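Local atomic coordinates of CELL division control protein 6 (Pyrobaculum aerophilum, PDB entry 1FNN), a protein that binds ADP and magnesium through an AAA+ ATPase module and is probably involved in regulating the initiation of DNA replication. Residues I297-K302 and K319-E324. Residues are numbered along the deposited sequence; the frame is centred on the assembly and turned at random.
Sequences IVRSLK and KIVCEE
A salt bridge between Arg299 and Glu324, with Val321 beside it, links two successive helices of the C-terminal domain, 288-304 and 311-324. Arg299 extends from the first helix. Its CG lies anti to the carbonyl carbon (chi1 -70°), and the chain then runs extended out to NE. Glu324 reaches from the opposite direction, also extended beyond CG. Together the two side chains span the gap between the helices. The nearest CA atoms, those of Arg299 and Val321, are 8.9 Å apart.

The charged groups meet through NH1. Arg299 NH1 is modelled 2.5 Å from Glu324 OE2, too short for the exact separation to be trusted. The hydrogen bond is weak, with a bent N-H...O angle of 121°. Glu324 OE1 is 3.0 Å from the same Arg299 NH1. As modelled, both carboxylate oxygens lie nearest NH1, and Arg299 NH2 is farther, 3.5 Å from Glu324 OE1. Glu324 CD sits at the guanidinium edge, in its plane, and the two flat groups are turned 23° from each other.

Both helices belong to the winged-helix domain of Cdc6, a helix-turn-helix relative, and the contact is remote from the nucleotide site. Val321 is the buried apolar part. Its CG2 approaches the arginine obliquely, 4.0 Å from Arg299 NH1 and 4.2 Å from Arg299 CD. Val321 also packs on Leu292 and Leu295, earlier in helix 288-304. Nearby, Ser300 OG hydrogen-bonds to Asp313 OD1, a second polar link between these helices. Arg299 NE has a long, weak ion pair with Glu377 OE1 of helix 373-387.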
loop_
_atom_site.group_PDB
_atom_site.type_symbol
_atom_site.label_atom_id
_atom_site.label_comp_id
_atom_site.label_asym_id
_atom_site.label_seq_id
_atom_site.Cartn_x
_atom_site.Cartn_y
_atom_site.Cartn_z
ATOM N N ILE A 297 -11.565 5.430 27.629
ATOM C CA ILE A 297 -10.443 4.805 26.880
ATOM C C ILE A 297 -9.420 5.903 26.613
ATOM O O ILE A 297 -8.222 5.751 26.830
ATOM C CB ILE A 297 -10.987 4.213 25.576
ATOM C CG1 ILE A 297 -11.877 2.984 25.851
ATOM C CG2 ILE A 297 -9.831 3.815 24.634
ATOM C CD1 ILE A 297 -12.654 2.558 24.606
ATOM N N VAL A 298 -9.819 7.061 26.121
ATOM C CA VAL A 298 -8.992 8.223 25.967
ATOM C C VAL A 298 -8.229 8.568 27.238
ATOM O O VAL A 298 -6.994 8.821 27.182
ATOM C CB VAL A 298 -9.758 9.452 25.473
ATOM C CG1 VAL A 298 -8.850 10.702 25.559
ATOM C CG2 VAL A 298 -10.285 9.294 24.059
ATOM N N ARG A 299 -8.881 8.613 28.406
ATOM C CA ARG A 299 -8.188 8.905 29.662
ATOM C C ARG A 299 -7.200 7.849 30.121
ATOM O O ARG A 299 -6.055 8.177 30.576
ATOM C CB ARG A 299 -9.189 9.176 30.841
ATOM C CG ARG A 299 -9.891 10.506 30.592
ATOM C CD ARG A 299 -10.496 11.141 31.834
ATOM N NE ARG A 299 -11.253 12.342 31.441
ATOM C CZ ARG A 299 -12.129 12.935 32.249
ATOM N NH1 ARG A 299 -12.341 12.442 33.461
ATOM N NH2 ARG A 299 -12.770 14.015 31.813
ATOM N N SER A 300 -7.470 6.577 29.953
ATOM C CA SER A 300 -6.537 5.543 30.328
ATOM C C SER A 300 -5.271 5.628 29.396
ATOM O O SER A 300 -4.214 5.253 29.885
ATOM C CB SER A 300 -7.055 4.130 30.176
ATOM O OG SER A 300 -8.322 3.989 30.806
ATOM N N LEU A 301 -5.488 5.889 28.131
ATOM C CA LEU A 301 -4.377 5.894 27.154
ATOM C C LEU A 301 -3.483 7.098 27.375
ATOM O O LEU A 301 -2.251 6.997 27.326
ATOM C CB LEU A 301 -4.945 5.911 25.730
ATOM C CG LEU A 301 -5.425 4.596 25.140
ATOM C CD1 LEU A 301 -6.182 4.862 23.846
ATOM C CD2 LEU A 301 -4.252 3.611 24.902
ATOM N N LYS A 302 -4.041 8.256 27.765
ATOM C CA LYS A 302 -3.281 9.400 28.211
ATOM C C LYS A 302 -2.398 9.100 29.411
ATOM O O LYS A 302 -1.275 9.605 29.482
ATOM C CB LYS A 302 -4.191 10.595 28.541
ATOM C CG LYS A 302 -4.606 11.354 27.308
ATOM C CD LYS A 302 -5.874 12.149 27.523
ATOM C CE LYS A 302 -5.743 13.573 27.007
ATOM N NZ LYS A 302 -5.118 14.420 28.079
ATOM N N LYS A 319 -15.809 3.789 35.143
ATOM C CA LYS A 319 -16.496 4.029 36.439
ATOM C C LYS A 319 -16.173 5.383 37.034
ATOM O O LYS A 319 -17.042 6.156 37.491
ATOM C CB LYS A 319 -16.108 2.897 37.379
ATOM C CG LYS A 319 -16.650 1.559 36.893
ATOM C CD LYS A 319 -16.140 0.452 37.824
ATOM C CE LYS A 319 -16.801 -0.852 37.404
ATOM N NZ LYS A 319 -16.289 -2.040 38.139
ATOM N N ILE A 320 -14.900 5.804 36.958
ATOM C CA ILE A 320 -14.491 7.102 37.427
ATOM C C ILE A 320 -15.133 8.194 36.600
ATOM O O ILE A 320 -15.603 9.194 37.160
ATOM C CB ILE A 320 -12.942 7.259 37.399
ATOM C CG1 ILE A 320 -12.369 6.312 38.457
ATOM C CG2 ILE A 320 -12.500 8.701 37.628
ATOM C CD1 ILE A 320 -10.873 6.075 38.345
ATOM N N VAL A 321 -15.109 8.060 35.268
ATOM C CA VAL A 321 -15.688 9.046 34.387
ATOM C C VAL A 321 -17.193 9.235 34.760
ATOM O O VAL A 321 -17.734 10.374 34.701
ATOM C CB VAL A 321 -15.463 8.701 32.923
ATOM C CG1 VAL A 321 -16.349 9.492 31.978
ATOM C CG2 VAL A 321 -13.976 8.973 32.512
ATOM N N CYS A 322 -17.903 8.133 34.850
ATOM C CA CYS A 322 -19.346 8.171 35.151
ATOM C C CYS A 322 -19.669 8.966 36.414
ATOM O O CYS A 322 -20.480 9.897 36.286
ATOM C CB CYS A 322 -19.920 6.753 35.244
ATOM S SG CYS A 322 -20.190 6.044 33.605
ATOM N N GLU A 323 -18.977 8.726 37.519
ATOM C CA GLU A 323 -19.166 9.488 38.733
ATOM C C GLU A 323 -18.838 10.962 38.627
ATOM O O GLU A 323 -19.670 11.825 38.994
ATOM C CB GLU A 323 -18.351 8.893 39.901
ATOM C CG GLU A 323 -18.794 9.403 41.269
ATOM C CD GLU A 323 -20.311 9.302 41.474
ATOM O OE1 GLU A 323 -20.933 8.301 41.040
ATOM O OE2 GLU A 323 -20.862 10.252 42.073
ATOM N N GLU A 324 -17.815 11.304 37.808
ATOM C CA GLU A 324 -17.578 12.706 37.525
ATOM C C GLU A 324 -18.787 13.369 36.903
ATOM O O GLU A 324 -18.962 14.593 37.090
ATOM C CB GLU A 324 -16.492 13.006 36.488
ATOM C CG GLU A 324 -15.087 12.785 36.910
ATOM C CD GLU A 324 -14.088 13.174 35.806
ATOM O OE1 GLU A 324 -14.275 14.106 34.991
ATOM O OE2 GLU A 324 -13.090 12.426 35.863
#